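PDB 2YIH: CEL44C from Paenibacillus polymyxa, which is the family 44 part of a larger enzyme, an endo-acting xyloglucanase that probably also cleaves cellulose-type beta-1,4-glucans. Local coordinates for residues 138-143 with 157-162; 372-377 with 402-407; 423-428 with 435-440. The protein carries 8 engineered substitutions. One frame throughout, in Å; residues are numbered along the deposited sequence.

Contact 1: 138-143 with 157-162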
loop_
_atom_site.group_PDB
_atom_site.type_symbol
_atom_site.label_atom_id
_atom_site.label_comp_id
_atom_site.label_asym_id
_atom_site.label_seq_id
_atom_site.Cartn_x
_atom_site.Cartn_y
_atom_site.Cartn_z
ATOM N N VAL A 138 -13.983 10.410 -20.566
ATOM C CA VAL A 138 -14.484 9.303 -19.709
ATOM C C VAL A 138 -15.988 9.480 -19.412
ATOM O O VAL A 138 -16.454 10.600 -19.069
ATOM C CB VAL A 138 -13.694 9.251 -18.384
ATOM C CG1 VAL A 138 -14.308 8.199 -17.399
ATOM C CG2 VAL A 138 -12.209 8.906 -18.640
ATOM N N VAL A 139 -16.759 8.408 -19.607
ATOM C CA VAL A 139 -18.177 8.399 -19.213
ATOM C C VAL A 139 -18.342 7.189 -18.312
ATOM O O VAL A 139 -17.911 6.086 -18.674
ATOM C CB VAL A 139 -19.074 8.259 -20.490
ATOM C CG1 VAL A 139 -20.543 8.038 -20.142
ATOM C CG2 VAL A 139 -18.883 9.540 -21.398
ATOM N N ASN A 140 -18.950 7.402 -17.147
ATOM C CA ASN A 140 -18.994 6.350 -16.149
ATOM C C ASN A 140 -19.965 5.264 -16.518
ATOM O O ASN A 140 -19.642 4.054 -16.383
ATOM C CB ASN A 140 -19.333 6.930 -14.781
ATOM C CG ASN A 140 -18.199 7.738 -14.225
ATOM O OD1 ASN A 140 -17.022 7.480 -14.542
ATOM N ND2 ASN A 140 -18.527 8.753 -13.456
ATOM N N ALA A 141 -21.148 5.671 -16.986
ATOM C CA ALA A 141 -22.221 4.703 -17.353
ATOM C C ALA A 141 -22.659 4.865 -18.822
ATOM O O ALA A 141 -23.177 5.928 -19.229
ATOM C CB ALA A 141 -23.428 4.860 -16.405
ATOM N N LYS A 142 -22.427 3.827 -19.612
ATOM C CA LYS A 142 -22.668 3.868 -21.050
ATOM C C LYS A 142 -24.146 4.071 -21.387
ATOM O O LYS A 142 -24.481 4.771 -22.361
ATOM C CB LYS A 142 -22.160 2.566 -21.706
ATOM C CG LYS A 142 -22.133 2.644 -23.225
ATOM C CD LYS A 142 -21.679 1.304 -23.856
ATOM C CE LYS A 142 -21.433 1.541 -25.371
ATOM N NZ LYS A 142 -21.160 0.212 -26.073
ATOM N N ASN A 143 -25.019 3.454 -20.590
ATOM C CA ASN A 143 -26.470 3.486 -20.915
ATOM C C ASN A 143 -26.765 3.054 -22.366
ATOM O O ASN A 143 -27.564 3.677 -23.080
ATOM C CB ASN A 143 -27.093 4.872 -20.587
ATOM C CG ASN A 143 -27.024 5.219 -19.093
ATOM O OD1 ASN A 143 -26.860 6.396 -18.708
ATOM N ND2 ASN A 143 -27.055 4.208 -18.257
ATOM N N VAL A 157 -14.627 6.737 -23.617
ATOM C CA VAL A 157 -14.302 5.443 -23.024
ATOM C C VAL A 157 -15.300 5.275 -21.888
ATOM O O VAL A 157 -15.545 6.217 -21.162
ATOM C CB VAL A 157 -12.842 5.449 -22.508
ATOM C CG1 VAL A 157 -12.565 4.263 -21.687
ATOM C CG2 VAL A 157 -11.874 5.513 -23.724
ATOM N N TYR A 158 -15.949 4.115 -21.801
ATOM C CA TYR A 158 -17.022 3.938 -20.830
ATOM C C TYR A 158 -16.526 3.061 -19.703
ATOM O O TYR A 158 -16.128 1.937 -19.937
ATOM C CB TYR A 158 -18.197 3.235 -21.511
ATOM C CG TYR A 158 -18.848 4.094 -22.581
ATOM C CD1 TYR A 158 -19.609 5.200 -22.217
ATOM C CD2 TYR A 158 -18.638 3.838 -23.953
ATOM C CE1 TYR A 158 -20.229 6.005 -23.180
ATOM C CE2 TYR A 158 -19.231 4.660 -24.943
ATOM C CZ TYR A 158 -20.019 5.731 -24.533
ATOM O OH TYR A 158 -20.640 6.510 -25.494
ATOM N N VAL A 159 -16.591 3.536 -18.469
ATOM C CA VAL A 159 -15.925 2.784 -17.399
ATOM C C VAL A 159 -16.733 1.537 -17.067
ATOM O O VAL A 159 -16.152 0.458 -16.858
ATOM C CB VAL A 159 -15.686 3.631 -16.145
ATOM C CG1 VAL A 159 -14.932 2.796 -15.108
ATOM C CG2 VAL A 159 -14.865 4.868 -16.488
ATOM N N ASP A 160 -18.064 1.637 -17.043
ATOM C CA ASP A 160 -18.839 0.452 -16.693
ATOM C C ASP A 160 -18.758 -0.650 -17.757
ATOM O O ASP A 160 -18.851 -1.836 -17.435
ATOM C CB ASP A 160 -20.292 0.789 -16.247
ATOM C CG ASP A 160 -21.166 1.342 -17.367
ATOM O OD1 ASP A 160 -20.683 1.726 -18.450
ATOM O OD2 ASP A 160 -22.392 1.417 -17.120
ATOM N N GLU A 161 -18.523 -0.255 -19.006
ATOM C CA GLU A 161 -18.252 -1.194 -20.093
ATOM C C GLU A 161 -16.961 -1.975 -19.817
ATOM O O GLU A 161 -16.870 -3.179 -20.059
ATOM C CB GLU A 161 -18.160 -0.451 -21.430
ATOM C CG GLU A 161 -18.026 -1.410 -22.617
ATOM C CD GLU A 161 -18.281 -0.720 -23.932
ATOM O OE1 GLU A 161 -17.560 0.233 -24.249
ATOM O OE2 GLU A 161 -19.260 -1.089 -24.611
ATOM N N PHE A 162 -15.965 -1.279 -19.299
ATOM C CA PHE A 162 -14.726 -1.938 -18.966
ATOM C C PHE A 162 -14.954 -2.921 -17.800
ATOM O O PHE A 162 -14.404 -4.038 -17.787
ATOM C CB PHE A 162 -13.700 -0.878 -18.587
ATOM C CG PHE A 162 -12.401 -1.457 -18.093
ATOM C CD1 PHE A 162 -11.714 -2.398 -18.868
ATOM C CD2 PHE A 162 -11.909 -1.102 -16.852
ATOM C CE1 PHE A 162 -10.501 -2.924 -18.416
ATOM C CE2 PHE A 162 -10.695 -1.639 -16.392
ATOM C CZ PHE A 162 -10.002 -2.522 -17.198
HETATM O O HOH W 1 -24.604 1.455 -18.548
#
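Lys142 lays its aliphatic chain across one face of the Tyr158 ring, with CG 3.5 Å from the ring centroid and only 7° off the normal, a CH-pi contact over the centre. With CG anti to the backbone N (chi1 -169°) and the rest of the chain extended, the methylenes carry NZ to Glu161, whose OE2 it meets at 2.7 Å on the syn side in a salt bridge. Val139 lies alongside the same tyrosine, CB 3.6 Å from CD1. The backbones form a short parallel pair, strands 135-139 and 156-158, near the calcium ion: Val139 N bonds to Val157 O, and Val139 O receives Val159 N. The second strand runs straight into helix 159-170, with Tyr158 at the N-cap position, and Asp160 N bonds to Asn140 O. The Asp160 carboxylate turns back and grips two successive backbone N-H groups, Lys142 directly (OD1 to N, 3.0 Å) and Asn143 through water. On the side of the strands away from Val139 and Tyr158, Val138 CG1 and Val159 CG2 pack tightly at 3.5 Å. An alanine in place of Lys142 would probably leave Glu161 without its cationic mate and uncover one face of Tyr158. Pro145 O and Gln147 OE1 also bind the ammonium group, and Gln147 N binds Glu161 OE2; the buried carboxylate is thus balanced by a charge and an N-H, which would be expected to stabilise its ionised form.

Contact 2: 372-377 with 402-407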
loop_
_atom_site.group_PDB
_atom_site.type_symbol
_atom_site.label_atom_id
_atom_site.label_comp_id
_atom_site.label_asym_id
_atom_site.label_seq_id
_atom_site.Cartn_x
_atom_site.Cartn_y
_atom_site.Cartn_z
ATOM N N ALA A 372 13.787 -0.969 8.378
ATOM C CA ALA A 372 12.570 -0.142 8.425
ATOM C C ALA A 372 11.353 -0.946 7.958
ATOM O O ALA A 372 10.324 -0.960 8.638
ATOM C CB ALA A 372 12.736 1.138 7.590
ATOM N N MET A 373 11.495 -1.688 6.855
ATOM C CA MET A 373 10.375 -2.422 6.303
ATOM C C MET A 373 10.017 -3.633 7.120
ATOM O O MET A 373 8.849 -4.009 7.188
ATOM C CB MET A 373 10.657 -2.841 4.856
ATOM C CG MET A 373 10.464 -1.714 3.879
ATOM S SD MET A 373 8.732 -1.176 3.788
ATOM C CE MET A 373 7.920 -2.440 2.798
ATOM N N THR A 374 10.993 -4.275 7.746
ATOM C CA THR A 374 10.697 -5.380 8.614
ATOM C C THR A 374 9.855 -4.892 9.803
ATOM O O THR A 374 8.991 -5.607 10.303
ATOM C CB THR A 374 12.001 -6.045 9.039
ATOM O OG1 THR A 374 12.750 -6.385 7.854
ATOM C CG2 THR A 374 11.722 -7.270 9.848
ATOM N N ASP A 375 10.099 -3.653 10.222
ATOM C CA ASP A 375 9.302 -3.107 11.324
ATOM C C ASP A 375 7.890 -2.731 10.775
ATOM O O ASP A 375 6.867 -3.080 11.350
ATOM C CB ASP A 375 10.003 -1.891 11.965
ATOM C CG ASP A 375 9.452 -1.555 13.354
ATOM O OD1 ASP A 375 8.635 -2.327 13.875
ATOM O OD2 ASP A 375 9.818 -0.484 13.894
ATOM N N VAL A 376 7.866 -2.050 9.635
ATOM C CA VAL A 376 6.596 -1.565 9.046
ATOM C C VAL A 376 5.659 -2.725 8.770
ATOM O O VAL A 376 4.487 -2.643 9.100
ATOM C CB VAL A 376 6.855 -0.733 7.739
ATOM C CG1 VAL A 376 5.501 -0.488 6.941
ATOM C CG2 VAL A 376 7.567 0.625 8.083
ATOM N N LEU A 377 6.141 -3.840 8.225
ATOM C CA LEU A 377 5.186 -4.919 7.953
ATOM C C LEU A 377 4.559 -5.459 9.245
ATOM O O LEU A 377 3.375 -5.793 9.262
ATOM C CB LEU A 377 5.832 -6.063 7.151
ATOM C CG LEU A 377 6.342 -5.613 5.758
ATOM C CD1 LEU A 377 7.152 -6.760 5.073
ATOM C CD2 LEU A 377 5.102 -5.241 4.879
ATOM N N SER A 402 12.998 -6.253 -0.700
ATOM C CA SER A 402 12.620 -7.624 -1.002
ATOM C C SER A 402 12.996 -8.520 0.172
ATOM O O SER A 402 12.244 -9.424 0.505
ATOM C CB SER A 402 13.279 -8.103 -2.300
ATOM O OG SER A 402 12.773 -7.391 -3.430
ATOM N N ALA A 403 14.149 -8.270 0.793
ATOM C CA ALA A 403 14.547 -9.059 1.985
ATOM C C ALA A 403 13.510 -9.003 3.110
ATOM O O ALA A 403 13.137 -10.023 3.662
ATOM C CB ALA A 403 15.930 -8.595 2.547
ATOM N N ALA A 404 12.989 -7.813 3.366
ATOM C CA ALA A 404 11.978 -7.631 4.428
ATOM C C ALA A 404 10.732 -8.445 4.114
ATOM O O ALA A 404 10.211 -9.140 5.006
ATOM C CB ALA A 404 11.631 -6.139 4.610
ATOM N N TYR A 405 10.240 -8.370 2.872
ATOM C CA TYR A 405 9.069 -9.194 2.520
ATOM C C TYR A 405 9.374 -10.678 2.678
ATOM O O TYR A 405 8.549 -11.425 3.187
ATOM C CB TYR A 405 8.537 -8.925 1.092
ATOM C CG TYR A 405 7.755 -7.628 1.012
ATOM C CD1 TYR A 405 6.406 -7.568 1.415
ATOM C CD2 TYR A 405 8.376 -6.463 0.564
ATOM C CE1 TYR A 405 5.695 -6.348 1.385
ATOM C CE2 TYR A 405 7.674 -5.251 0.503
ATOM C CZ TYR A 405 6.334 -5.208 0.928
ATOM O OH TYR A 405 5.647 -4.019 0.959
ATOM N N LYS A 406 10.518 -11.106 2.162
ATOM C CA LYS A 406 10.860 -12.532 2.217
ATOM C C LYS A 406 11.000 -12.970 3.672
ATOM O O LYS A 406 10.642 -14.089 3.994
ATOM C CB LYS A 406 12.149 -12.821 1.431
ATOM C CG LYS A 406 11.887 -12.684 -0.060
ATOM C CD LYS A 406 13.168 -12.554 -0.912
ATOM C CE LYS A 406 13.975 -13.828 -0.874
ATOM N NZ LYS A 406 15.362 -13.593 -1.417
ATOM N N LEU A 407 11.505 -12.102 4.548
ATOM C CA LEU A 407 11.623 -12.501 5.955
ATOM C C LEU A 407 10.252 -12.853 6.564
ATOM O O LEU A 407 10.143 -13.798 7.397
ATOM C CB LEU A 407 12.377 -11.453 6.791
ATOM C CG LEU A 407 12.797 -11.943 8.186
ATOM C CD1 LEU A 407 13.946 -12.920 8.074
ATOM C CD2 LEU A 407 13.226 -10.735 9.039
#
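The helical segments 372-377 and 402-407 run in broadly the same direction, their axes inclined at 41° and 8.5 Å apart at closest approach, with Thr374 and Ala404 nearest in the backbone. Alanine suits this point because its lone methyl lets the helices close up: Ala404 CB lies 3.4 Å from Met373 CB, tighter than usual for two carbons. In the conformer described, one of two, Thr374 OG1 is equally near that methyl and bonds to Gly370 O of its own helix, which may ease the burial of a polar group. Met373 is bent at chi2 and chi3 (-66° and -77°), and the folds bring its CE to the phenol end of Tyr405, 3.3 Å from OH and 3.6 Å from CE2. Leu377 crosses the tyrosine at about a right angle. Its two methyls touch the ring at two places, CD1 over one face toward the rim, in a CH-pi contact 4.1 Å from the centroid, and CD2 near CE1. Tyr359 of barrel strand 353-359 packs against Met373, Leu377 and Tyr405, whereas Val450 and Phe480, on strands 446-453 and 474-481, receive Thr374 and Leu407; the pair thus lies between the barrel strands and the beta domain, as helices of the outer layer of the (beta/alpha)8 barrel.

Contact 3: 423-428 with 435-440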
loop_
_atom_site.group_PDB
_atom_site.type_symbol
_atom_site.label_atom_id
_atom_site.label_comp_id
_atom_site.label_asym_id
_atom_site.label_seq_id
_atom_site.Cartn_x
_atom_site.Cartn_y
_atom_site.Cartn_z
ATOM N N VAL A 423 0.069 -11.626 17.949
ATOM C CA VAL A 423 -0.086 -11.735 19.406
ATOM C C VAL A 423 0.864 -10.768 20.098
ATOM O O VAL A 423 1.789 -10.229 19.480
ATOM C CB VAL A 423 0.154 -13.192 19.908
ATOM C CG1 VAL A 423 -0.761 -14.198 19.185
ATOM C CG2 VAL A 423 1.647 -13.597 19.810
ATOM N N SER A 424 0.616 -10.496 21.379
ATOM C CA SER A 424 1.356 -9.458 22.081
ATOM C C SER A 424 2.860 -9.762 22.144
ATOM O O SER A 424 3.285 -10.852 22.551
ATOM C CB SER A 424 0.768 -9.295 23.488
ATOM O OG SER A 424 1.542 -8.437 24.305
ATOM N N ALA A 425 3.657 -8.771 21.746
ATOM C CA ALA A 425 5.110 -8.837 21.899
ATOM C C ALA A 425 5.574 -7.461 22.360
ATOM O O ALA A 425 5.301 -6.468 21.709
ATOM C CB ALA A 425 5.775 -9.211 20.572
ATOM N N GLN A 426 6.223 -7.414 23.519
ATOM C CA GLN A 426 6.639 -6.150 24.123
ATOM C C GLN A 426 8.152 -6.215 24.335
ATOM O O GLN A 426 8.689 -7.270 24.703
ATOM C CB GLN A 426 5.967 -5.990 25.490
ATOM C CG GLN A 426 4.438 -5.898 25.436
ATOM C CD GLN A 426 3.854 -5.645 26.815
ATOM O OE1 GLN A 426 3.893 -6.506 27.688
ATOM N NE2 GLN A 426 3.367 -4.447 27.027
ATOM N N THR A 427 8.832 -5.111 24.065
ATOM C CA THR A 427 10.269 -5.035 24.297
ATOM C C THR A 427 10.570 -3.941 25.316
ATOM O O THR A 427 9.875 -2.929 25.381
ATOM C CB THR A 427 11.062 -4.762 22.971
ATOM O OG1 THR A 427 12.446 -4.561 23.287
ATOM C CG2 THR A 427 10.534 -3.465 22.245
ATOM N N SER A 428 11.659 -4.112 26.062
ATOM C CA SER A 428 12.081 -3.105 27.033
ATOM C C SER A 428 12.801 -1.918 26.385
ATOM O O SER A 428 13.083 -0.911 27.046
ATOM C CB SER A 428 13.004 -3.763 28.066
ATOM O OG SER A 428 14.187 -4.259 27.439
ATOM N N VAL A 435 9.921 -5.759 17.681
ATOM C CA VAL A 435 9.616 -7.181 17.704
ATOM C C VAL A 435 8.112 -7.402 17.453
ATOM O O VAL A 435 7.259 -6.628 17.910
ATOM C CB VAL A 435 10.018 -7.808 19.083
ATOM C CG1 VAL A 435 9.314 -7.047 20.218
ATOM C CG2 VAL A 435 9.699 -9.323 19.090
ATOM N N HIS A 436 7.829 -8.400 16.642
ATOM C CA HIS A 436 6.458 -8.742 16.268
ATOM C C HIS A 436 6.268 -10.236 16.361
ATOM O O HIS A 436 7.122 -10.998 15.918
ATOM C CB HIS A 436 6.241 -8.292 14.836
ATOM C CG HIS A 436 6.473 -6.824 14.647
ATOM N ND1 HIS A 436 5.627 -5.864 15.158
ATOM C CD2 HIS A 436 7.472 -6.159 14.019
ATOM C CE1 HIS A 436 6.107 -4.667 14.869
ATOM N NE2 HIS A 436 7.226 -4.819 14.173
ATOM N N ALA A 437 5.131 -10.660 16.916
ATOM C CA ALA A 437 4.900 -12.074 17.150
ATOM C C ALA A 437 3.606 -12.521 16.510
ATOM O O ALA A 437 2.681 -11.735 16.346
ATOM C CB ALA A 437 4.853 -12.372 18.690
ATOM N N SER A 438 3.533 -13.801 16.175
ATOM C CA SER A 438 2.300 -14.322 15.569
ATOM C C SER A 438 2.209 -15.822 15.748
ATOM O O SER A 438 3.229 -16.488 15.931
ATOM C CB SER A 438 2.250 -13.995 14.064
ATOM O OG SER A 438 3.358 -14.566 13.394
ATOM N N VAL A 439 0.974 -16.331 15.683
ATOM C CA VAL A 439 0.696 -17.757 15.527
ATOM C C VAL A 439 -0.296 -17.940 14.363
ATOM O O VAL A 439 -0.815 -16.955 13.841
ATOM C CB VAL A 439 0.084 -18.342 16.812
ATOM C CG1 VAL A 439 1.084 -18.214 17.971
ATOM C CG2 VAL A 439 -1.269 -17.666 17.142
ATOM N N THR A 440 -0.643 -19.177 14.023
ATOM C CA THR A 440 -1.699 -19.410 13.023
ATOM C C THR A 440 -2.797 -20.270 13.640
ATOM O O THR A 440 -2.490 -21.243 14.325
ATOM C CB THR A 440 -1.135 -20.043 11.711
ATOM O OG1 THR A 440 -0.413 -19.045 10.977
ATOM C CG2 THR A 440 -2.274 -20.575 10.801
HETATM O O HOH W 2 3.312 -8.664 17.842
HETATM O O HOH W 3 5.727 -4.775 19.638
#
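Val423 and Ala437 are joined by the direct backbone hydrogen bond between these two antiparallel segments, Val423 N to Ala437 O at 3.1 Å. The N-H points almost straight at its acceptor, but the donor stands above the carbonyl plane, 50° out of it, rather than on a lone pair. Two waters carry the pairing further. One donates to Val423 O and accepts from Ala437 N, and the other donates to both Ala425 O and Val435 O, at 2.7 and 3.0 Å. The latter water joins two carbonyl oxygens that could not bond to each other. The strands are splayed: their directions differ by 156°, the axes come no closer than 5.8 Å, and water lies between the backbones.

Apolar contacts fill the face bearing Val423, Ala425, Ala437 and Val435. Val423 CG2 touches Ala437 CB at 3.6 Å, while its other methyl, CG1, meets Val439 CG2, the two valines crossing at about a right angle. Ala425 CB lies 3.8 Å from Ala437 CB; small methyls suit this place, since they meet directly between the strands. Val435 has CG1 between its backbone N and carbonyl carbon (chi1 56°), a position from which that methyl reaches both Thr427 CB, at 4.0 Å, and Ala425 CB.

Several polar side chains have their partners outside the pair: Thr427 OG1 bonds to Ser433 OG and to Asp429 N near the turn, Ser438 OG to Gly419 N, and His436 ND1 to Lys382. Strand 9-22 flanks 421-427, and strand 446-453 flanks 433-439. The pair is therefore a beta hairpin inside a larger, mainly antiparallel sheet, splayed and water-bridged along part of its length, in the beta domain that accompanies the family 44 barrel.

In the fold
Along the chain the three contacts follow in series. Contact 1 belongs to a small three-stranded sheet beside the calcium site and ends in helix 159-170, on the opposite side of the chain's centre from the other two; its centre is about 40 Å from that of contact 2 and 47 Å from that of contact 3. Contacts 2 and 3 have centres only about 15 Å apart and touch, Asp375 OD1 lying 2.9 Å from His436 NE2 in a probable hydrogen bond. Helix 367-382 belongs to the barrel part and strand 433-439 to the beta domain, so this polar link, with the packing around it, joins the two domains.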